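Local coordinates for protein Fc fragment of IgE receptor II (Bos taurus, PDB 6PWS) that binds mannose-type sugars through a calcium ion, as the C-type carbohydrate-recognition domain of the IgE receptor CD23, at residues Tyr21-Gly26 and Gly125-Arg130; Ser46-Glu51 and Asp82-Asp87; Asn90-Glu95 and Ser111-Asp116. All coordinates share one frame; numbering follows the deposited sequence.

Contact 1: Tyr21-Gly26 and Gly125-Arg130; sequences YYFGEG and GWVCDR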
# COMPACT_ATOMS: atom_id res chain seq x y z
N TYR A 21 7.64 -3.93 -7.62
CA TYR A 21 7.31 -3.58 -6.25
C TYR A 21 8.56 -3.22 -5.47
O TYR A 21 9.61 -3.85 -5.62
CB TYR A 21 6.56 -4.74 -5.57
CG TYR A 21 5.28 -5.11 -6.30
CD1 TYR A 21 5.31 -5.97 -7.39
CD2 TYR A 21 4.06 -4.59 -5.90
CE1 TYR A 21 4.14 -6.30 -8.07
CE2 TYR A 21 2.88 -4.92 -6.57
CZ TYR A 21 2.93 -5.78 -7.65
OH TYR A 21 1.80 -6.16 -8.34
N TYR A 22 8.42 -2.21 -4.61
CA TYR A 22 9.51 -1.73 -3.77
C TYR A 22 9.08 -1.90 -2.32
O TYR A 22 8.07 -1.33 -1.90
CB TYR A 22 9.79 -0.25 -4.05
CG TYR A 22 11.09 0.22 -3.44
CD1 TYR A 22 11.13 0.80 -2.18
CD2 TYR A 22 12.28 0.04 -4.12
CE1 TYR A 22 12.34 1.22 -1.63
CE2 TYR A 22 13.48 0.46 -3.59
CZ TYR A 22 13.51 1.05 -2.36
OH TYR A 22 14.73 1.44 -1.85
N PHE A 23 9.84 -2.68 -1.57
CA PHE A 23 9.55 -2.94 -0.16
C PHE A 23 10.38 -1.96 0.68
O PHE A 23 11.50 -2.26 1.10
CB PHE A 23 9.79 -4.40 0.20
CG PHE A 23 8.86 -5.33 -0.51
CD1 PHE A 23 7.63 -5.64 0.06
CD2 PHE A 23 9.16 -5.84 -1.76
CE1 PHE A 23 6.73 -6.46 -0.61
CE2 PHE A 23 8.27 -6.66 -2.42
CZ PHE A 23 7.05 -6.97 -1.84
N GLY A 24 9.82 -0.77 0.87
CA GLY A 24 10.51 0.28 1.59
C GLY A 24 10.55 0.01 3.08
O GLY A 24 9.63 -0.57 3.66
N GLU A 25 11.62 0.47 3.71
CA GLU A 25 11.82 0.29 5.14
C GLU A 25 12.33 1.61 5.71
O GLU A 25 13.14 2.30 5.08
CB GLU A 25 12.83 -0.83 5.40
CG GLU A 25 12.77 -1.44 6.79
CD GLU A 25 13.39 -0.60 7.88
OE1 GLU A 25 14.46 0.01 7.63
OE2 GLU A 25 12.80 -0.56 8.99
N GLY A 26 11.87 1.91 6.92
CA GLY A 26 12.23 3.13 7.62
C GLY A 26 10.98 3.91 7.99
O GLY A 26 10.06 4.01 7.18
N GLY A 125 7.41 0.13 7.50
CA GLY A 125 7.38 -0.37 6.15
C GLY A 125 6.40 0.41 5.29
O GLY A 125 5.46 1.04 5.78
N TRP A 126 6.62 0.32 3.99
CA TRP A 126 5.77 0.98 3.01
C TRP A 126 6.08 0.30 1.68
O TRP A 126 7.22 -0.13 1.48
CB TRP A 126 5.98 2.52 2.99
CG TRP A 126 7.41 2.95 3.28
CD1 TRP A 126 8.00 3.09 4.52
CD2 TRP A 126 8.44 3.25 2.32
NE1 TRP A 126 9.32 3.43 4.37
CE2 TRP A 126 9.61 3.55 3.04
CE3 TRP A 126 8.47 3.31 0.91
CZ2 TRP A 126 10.80 3.89 2.41
CZ3 TRP A 126 9.65 3.64 0.29
CH2 TRP A 126 10.80 3.93 1.04
N VAL A 127 5.08 0.12 0.83
CA VAL A 127 5.26 -0.63 -0.41
C VAL A 127 4.87 0.27 -1.58
O VAL A 127 3.79 0.86 -1.56
CB VAL A 127 4.43 -1.93 -0.42
CG1 VAL A 127 4.69 -2.71 -1.69
CG2 VAL A 127 4.72 -2.77 0.82
N CYS A 128 5.74 0.34 -2.58
CA CYS A 128 5.49 1.08 -3.80
C CYS A 128 5.30 0.12 -4.97
O CYS A 128 5.80 -1.01 -4.95
CB CYS A 128 6.66 2.00 -4.19
SG CYS A 128 7.47 2.90 -2.85
N ASP A 129 4.64 0.60 -6.02
CA ASP A 129 4.59 -0.14 -7.28
C ASP A 129 4.84 0.78 -8.47
O ASP A 129 4.84 2.02 -8.37
CB ASP A 129 3.33 -1.01 -7.43
CG ASP A 129 2.03 -0.23 -7.61
OD1 ASP A 129 2.06 0.92 -8.07
OD2 ASP A 129 0.96 -0.82 -7.29
N ARG A 130 5.10 0.11 -9.59
CA ARG A 130 5.29 0.66 -10.91
C ARG A 130 4.88 -0.41 -11.90
O ARG A 130 4.86 -1.61 -11.58
CB ARG A 130 6.77 0.92 -11.21
CG ARG A 130 7.32 2.22 -10.69
CD ARG A 130 8.84 2.29 -10.88
NE ARG A 130 9.29 2.08 -12.26
CZ ARG A 130 9.46 3.04 -13.17
NH1 ARG A 130 9.19 4.31 -12.89
NH2 ARG A 130 9.90 2.72 -14.39
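Gly24 packs its CA against the indole of Trp126 where the first long strand of the C-type lectin fold pairs with the last, an antiparallel match that brings the two ends of the domain together. Gly24 CA stands 3.4 Å from the centroid of the six-membered ring of Trp126, directly over its face, a CH-pi contact. Glycine suits this place because it has no CB, and the indole occupies the space beside its backbone. Trp126 holds CG between its own N and carbonyl carbon (chi1 34°), and this swings the ring back over the partner strand. The six-membered ring also meets Tyr22, whose CD1 comes within 4.0 Å of Trp126 CZ3 as the two aromatic side chains run side by side.

Behind these contacts is the backbone pairing. Tyr22 and Cys128 form a hydrogen-bonded pair, with Tyr22 N to Cys128 O at 2.9 Å and the return bond from Cys128 N to Tyr22 O equally long. At Gly24 the pairing is less regular: its N gives a weak, bent bond to Trp126 O (129° at the hydrogen). Side chains alternate between the faces. Tyr22 and Cys128 share Trp126's face; Trp126 packs on helix 30-39, to which Cys128 is tied by its disulfide with Cys37, while Tyr22 meets Trp13. Tyr21, Phe23 and Val127 turn to the other face and pack against helix 50-59; Tyr21 OH bonds Glu52, and Asp129 forms a salt bridge with Lys19.

At Gly26 the chain turns a corner with a positive phi (123°), a conformation easy for glycine. Its carbonyl meets the edge of the indole: Trp126 NE1 donates to a lone pair of Gly26 O at 3.0 Å, satisfying the polar atom of this buried side chain.

Contact 2: Ser46-Glu51 and Asp82-Asp87; sequences SIHSPE and DNQPLD
His48 meets the loop 82-87 mainly through hydrogen bonds, both ring nitrogens donating to carboxylates. ND1 gives a nearly straight bond to Asp87 OD1 at 2.7 Å, within the imidazole plane, although the carboxylate itself stands at right angles to the ring. At the other nitrogen the Asp82 carboxylate lies almost coplanar with the ring: NE2 points to the syn lone pair of OD1 at 3.1 Å and makes a weak, bent bond to OD2. Asp82 OD1 also accepts from Gln84 N in an Asx turn, so this short acidic side chain both shapes its loop and binds the histidine.

Backbone contacts add to the grip. Ser46 OG accepts from Asp82 N at 3.0 Å, a small hydroxyl fitting close to the chain, and a water links His48 O to Asp87 OD2, the latter weakly.

Carbonyl oxygens approach the carbons of the ring. Pro85 O lies in its plane, 3.1 Å from His48 CE1, while Gln84 OE1 sits over one face, 3.4 Å from CD2; Trp80 also meets the ring.

With two donors used and oxygens gathered around it, His48 is probably an imidazolium, stabilised by Asp82 and Asp87 at the two nitrogens.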
# COMPACT_ATOMS: atom_id res chain seq x y z
N SER A 46 -1.03 -0.23 -5.24
CA SER A 46 -2.45 -0.46 -5.46
C SER A 46 -2.69 -1.94 -5.75
O SER A 46 -1.91 -2.56 -6.47
CB SER A 46 -2.95 0.37 -6.65
OG SER A 46 -2.71 1.76 -6.49
N ILE A 47 -3.77 -2.50 -5.19
CA ILE A 47 -3.94 -3.96 -5.11
C ILE A 47 -5.28 -4.34 -5.74
O ILE A 47 -6.33 -3.85 -5.32
CB ILE A 47 -3.86 -4.46 -3.66
CG1 ILE A 47 -2.60 -3.94 -2.96
CG2 ILE A 47 -3.93 -5.98 -3.62
CD1 ILE A 47 -2.57 -4.20 -1.46
N HIS A 48 -5.25 -5.26 -6.72
CA HIS A 48 -6.42 -5.51 -7.55
C HIS A 48 -6.75 -6.97 -7.79
O HIS A 48 -7.62 -7.27 -8.63
CB HIS A 48 -6.31 -4.76 -8.88
CG HIS A 48 -6.37 -3.28 -8.70
ND1 HIS A 48 -7.53 -2.63 -8.33
CD2 HIS A 48 -5.41 -2.32 -8.75
CE1 HIS A 48 -7.29 -1.34 -8.20
NE2 HIS A 48 -6.02 -1.12 -8.45
N SER A 49 -6.15 -7.90 -7.05
CA SER A 49 -6.49 -9.31 -7.21
C SER A 49 -5.99 -10.08 -6.01
O SER A 49 -5.06 -9.64 -5.31
CB SER A 49 -5.86 -9.89 -8.49
OG SER A 49 -4.45 -9.97 -8.37
N PRO A 50 -6.53 -11.29 -5.79
CA PRO A 50 -6.00 -12.13 -4.72
C PRO A 50 -4.57 -12.58 -4.99
O PRO A 50 -3.81 -12.78 -4.04
CB PRO A 50 -7.00 -13.31 -4.67
CG PRO A 50 -7.65 -13.33 -6.01
CD PRO A 50 -7.73 -11.88 -6.43
N GLU A 51 -4.19 -12.76 -6.25
CA GLU A 51 -2.82 -13.19 -6.56
C GLU A 51 -1.83 -12.09 -6.21
O GLU A 51 -0.75 -12.36 -5.65
CB GLU A 51 -2.73 -13.58 -8.03
CG GLU A 51 -3.57 -14.79 -8.43
CD GLU A 51 -5.07 -14.49 -8.66
OE1 GLU A 51 -5.47 -13.31 -8.75
OE2 GLU A 51 -5.84 -15.48 -8.74
N ASP A 82 -3.41 4.20 -8.06
CA ASP A 82 -3.50 3.98 -9.50
C ASP A 82 -4.84 4.41 -10.10
O ASP A 82 -5.04 4.29 -11.32
CB ASP A 82 -3.13 2.54 -9.89
CG ASP A 82 -4.16 1.49 -9.47
OD1 ASP A 82 -5.21 1.83 -8.89
OD2 ASP A 82 -3.88 0.30 -9.74
N ASN A 83 -5.74 4.94 -9.26
CA ASN A 83 -7.05 5.44 -9.68
C ASN A 83 -7.95 4.36 -10.30
O ASN A 83 -8.97 4.70 -10.91
CB ASN A 83 -6.96 6.67 -10.60
CG ASN A 83 -6.55 7.94 -9.87
OD1 ASN A 83 -6.98 8.20 -8.75
ND2 ASN A 83 -5.78 8.75 -10.51
N GLN A 84 -7.64 3.09 -10.10
CA GLN A 84 -8.47 2.00 -10.62
C GLN A 84 -9.56 1.64 -9.63
O GLN A 84 -9.58 2.10 -8.48
CB GLN A 84 -7.58 0.80 -10.94
CG GLN A 84 -6.67 1.01 -12.13
CD GLN A 84 -5.76 -0.18 -12.34
OE1 GLN A 84 -6.04 -1.30 -11.88
NE2 GLN A 84 -4.67 0.05 -13.04
N PRO A 85 -10.52 0.80 -10.04
CA PRO A 85 -11.69 0.55 -9.19
C PRO A 85 -11.38 -0.19 -7.90
O PRO A 85 -10.34 -0.82 -7.71
CB PRO A 85 -12.60 -0.30 -10.09
CG PRO A 85 -12.20 0.10 -11.48
CD PRO A 85 -10.72 0.27 -11.41
N LEU A 86 -12.37 -0.12 -7.00
CA LEU A 86 -12.36 -0.83 -5.72
C LEU A 86 -12.87 -2.25 -5.96
O LEU A 86 -13.98 -2.64 -5.58
CB LEU A 86 -13.22 -0.09 -4.70
CG LEU A 86 -12.89 1.39 -4.47
CD1 LEU A 86 -13.74 1.94 -3.33
CD2 LEU A 86 -11.39 1.62 -4.20
N ASP A 87 -12.02 -3.05 -6.63
CA ASP A 87 -12.45 -4.32 -7.19
C ASP A 87 -11.93 -5.54 -6.43
O ASP A 87 -12.35 -6.67 -6.73
CB ASP A 87 -12.08 -4.39 -8.69
CG ASP A 87 -10.62 -4.07 -9.00
OD1 ASP A 87 -9.78 -4.08 -8.08
OD2 ASP A 87 -10.33 -3.79 -10.18
O HOH W 1 -9.08 -6.63 -10.90

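Contact 3: Asn90-Glu95 and Ser111-Asp116; sequences NWQPGE and SGKWND. With CA (calcium ion), chain B; MMA (methyl alpha-D-mannopyranoside), chain D.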
# COMPACT_ATOMS: atom_id res chain seq x y z
N ASN A 90 -8.99 -6.84 1.04
CA ASN A 90 -8.41 -7.75 2.01
C ASN A 90 -8.50 -7.17 3.41
O ASN A 90 -7.55 -7.27 4.20
CB ASN A 90 -6.96 -8.10 1.65
CG ASN A 90 -6.45 -9.30 2.40
OD1 ASN A 90 -7.18 -10.28 2.58
ND2 ASN A 90 -5.18 -9.25 2.82
N TRP A 91 -9.64 -6.57 3.76
CA TRP A 91 -9.79 -5.95 5.07
C TRP A 91 -9.69 -6.96 6.20
O TRP A 91 -10.36 -8.01 6.18
CB TRP A 91 -11.16 -5.26 5.16
CG TRP A 91 -11.34 -4.10 4.23
CD1 TRP A 91 -12.20 -4.03 3.17
CD2 TRP A 91 -10.66 -2.84 4.28
NE1 TRP A 91 -12.10 -2.81 2.55
CE2 TRP A 91 -11.16 -2.06 3.22
CE3 TRP A 91 -9.70 -2.28 5.15
CZ2 TRP A 91 -10.75 -0.74 3.01
CZ3 TRP A 91 -9.29 -0.97 4.93
CH2 TRP A 91 -9.81 -0.22 3.86
N GLN A 92 -8.94 -6.62 7.23
CA GLN A 92 -9.07 -7.31 8.51
C GLN A 92 -10.53 -7.23 8.95
O GLN A 92 -11.16 -6.18 8.79
CB GLN A 92 -8.19 -6.58 9.54
CG GLN A 92 -8.27 -7.10 10.98
CD GLN A 92 -7.64 -8.46 11.17
OE1 GLN A 92 -6.99 -9.00 10.29
NE2 GLN A 92 -7.87 -9.05 12.33
N PRO A 93 -11.11 -8.31 9.49
CA PRO A 93 -12.50 -8.23 9.95
C PRO A 93 -12.75 -7.02 10.85
O PRO A 93 -12.01 -6.76 11.80
CB PRO A 93 -12.69 -9.55 10.69
CG PRO A 93 -11.82 -10.50 9.89
CD PRO A 93 -10.59 -9.68 9.56
N GLY A 94 -13.82 -6.28 10.53
CA GLY A 94 -14.19 -5.10 11.28
C GLY A 94 -13.60 -3.81 10.75
O GLY A 94 -14.03 -2.72 11.17
N GLU A 95 -12.61 -3.91 9.86
CA GLU A 95 -12.00 -2.76 9.22
C GLU A 95 -12.64 -2.52 7.86
O GLU A 95 -13.17 -3.44 7.23
CB GLU A 95 -10.49 -2.97 9.04
CG GLU A 95 -9.76 -3.36 10.32
CD GLU A 95 -9.81 -2.32 11.43
OE1 GLU A 95 -10.09 -1.13 11.16
OE2 GLU A 95 -9.52 -2.74 12.59
N SER A 111 0.06 -9.56 8.92
CA SER A 111 -0.58 -10.66 8.23
C SER A 111 -0.97 -10.33 6.80
O SER A 111 -1.51 -11.20 6.10
CB SER A 111 -1.89 -10.97 8.96
OG SER A 111 -2.72 -9.82 8.85
N GLY A 112 -0.76 -9.09 6.35
CA GLY A 112 -1.23 -8.64 5.06
C GLY A 112 -2.65 -8.11 5.04
O GLY A 112 -3.04 -7.47 4.05
N LYS A 113 -3.44 -8.35 6.10
CA LYS A 113 -4.80 -7.84 6.16
C LYS A 113 -4.78 -6.32 6.31
O LYS A 113 -3.91 -5.75 6.96
CB LYS A 113 -5.56 -8.48 7.32
CG LYS A 113 -5.83 -9.98 7.15
CD LYS A 113 -6.89 -10.25 6.11
CE LYS A 113 -7.10 -11.74 5.85
NZ LYS A 113 -8.04 -11.94 4.74
N TRP A 114 -5.77 -5.65 5.71
CA TRP A 114 -5.77 -4.20 5.67
C TRP A 114 -6.46 -3.60 6.89
O TRP A 114 -7.47 -4.11 7.38
CB TRP A 114 -6.47 -3.67 4.42
CG TRP A 114 -5.98 -4.20 3.10
CD1 TRP A 114 -4.86 -4.94 2.84
CD2 TRP A 114 -6.65 -4.01 1.85
NE1 TRP A 114 -4.79 -5.21 1.49
CE2 TRP A 114 -5.88 -4.66 0.87
CE3 TRP A 114 -7.82 -3.34 1.47
CZ2 TRP A 114 -6.26 -4.70 -0.47
CZ3 TRP A 114 -8.20 -3.37 0.14
CH2 TRP A 114 -7.42 -4.04 -0.82
N ASN A 115 -5.92 -2.47 7.34
CA ASN A 115 -6.48 -1.70 8.44
C ASN A 115 -6.38 -0.22 8.10
O ASN A 115 -5.31 0.24 7.67
CB ASN A 115 -5.68 -1.97 9.73
CG ASN A 115 -6.11 -1.07 10.86
OD1 ASN A 115 -7.31 -0.91 11.09
ND2 ASN A 115 -5.16 -0.48 11.55
N ASP A 116 -7.46 0.54 8.29
CA ASP A 116 -7.34 1.99 8.27
C ASP A 116 -6.66 2.46 9.56
O ASP A 116 -6.97 1.97 10.66
CB ASP A 116 -8.68 2.70 8.01
CG ASP A 116 -9.77 2.43 9.04
OD1 ASP A 116 -9.71 1.41 9.75
OD2 ASP A 116 -10.72 3.25 9.06
CA CA B . -8.81 0.86 11.88
C1 MMA D . -6.43 0.29 17.13
C2 MMA D . -6.04 0.79 15.75
C3 MMA D . -7.24 0.78 14.88
C4 MMA D . -7.83 -0.60 14.76
C5 MMA D . -8.13 -1.19 16.14
C6 MMA D . -8.49 -2.64 16.00
C7 MMA D . -8.01 0.85 18.81
O1 MMA D . -7.38 1.16 17.59
O2 MMA D . -5.03 -0.04 15.15
O3 MMA D . -6.92 1.22 13.55
O4 MMA D . -9.00 -0.50 13.96
O5 MMA D . -6.97 -1.10 17.04
O6 MMA D . -8.74 -3.17 17.28
O HOH W 2 -3.66 -11.32 4.17
O HOH W 3 -10.47 -10.62 5.32
O HOH W 4 -4.71 -10.38 10.58
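Two signature sequences of sugar-binding C-type lectins come together here: Glu95 opens the Glu-Pro-Asn motif, and Trp114, Asn115 and Asp116 form the Trp-Asn-Asp motif on strand 114-117. Glu95, Asn115 and Asp116 bind one calcium ion, whose protein shell is completed by Asn97 and Glu103. Glu95 OE1 lies 2.5 Å from the calcium; Asp116 OD1 is at 2.4 Å, and Asp116 O adds a backbone ligand. Carboxylates suit a doubly charged metal; with CG between its N and carbonyl carbon (chi1 61°), the side chain of Asp116 lies beside its own carbonyl, and both reach the ion. Its other oxygen, OD2, accepts from Asp98 N. The bound methyl mannoside gives O3 and O4 to the same ion, and Glu95 OE2 reaches sugar O4 at 2.7 Å, so one glutamate serves metal and ligand together.

Away from the metal, the chains are joined at a single bridge between Trp91 and Trp114. Trp114 N donates to Asn90 O at 2.8 Å, and Gln92 N donates to a lone pair of Trp114 O. The type II turn from Gln92 to Glu95 then carries the chain to the calcium, Gly94 readily taking the positive phi at its third position.

The indoles make an edge-to-face pair, the edge of Trp114 directed at the face of Trp91 with six-membered centroids 5.4 Å apart and planes at 78°. Asn90 CB lies over the five-membered ring of Trp114, 3.8 Å from its centroid, while Trp114 NE1 bonds Gln53. Asn90 divides its amide between two partners: ND2 bonds weakly to Gly112 O, and OD1 accepts from Lys113 NZ at 2.9 Å. A water joins the same Lys113 NZ to Trp91 O.

Contact 1 is the buried one, a pairing of strand 19-25 with the last strand, 123-131, with aromatic side chains on both faces; contacts 2 and 3 are partly buried and depend more on charge. Contact 2 joins irregular loops through a histidine between carboxylates, whereas contact 3 turns its acidic groups on calcium and sugar. Contacts 1 and 3 reach the same sheet, strand 114-117 being followed in the chain by strand 123-131, yet their centres are about 18 Å apart. Contact 2 touches both: Asp129 OD2 of contact 1 probably accepts from Ser46 N at 2.9 Å, and Ile47 CD1 packs 3.8 Å from Trp114 NE1 of contact 3.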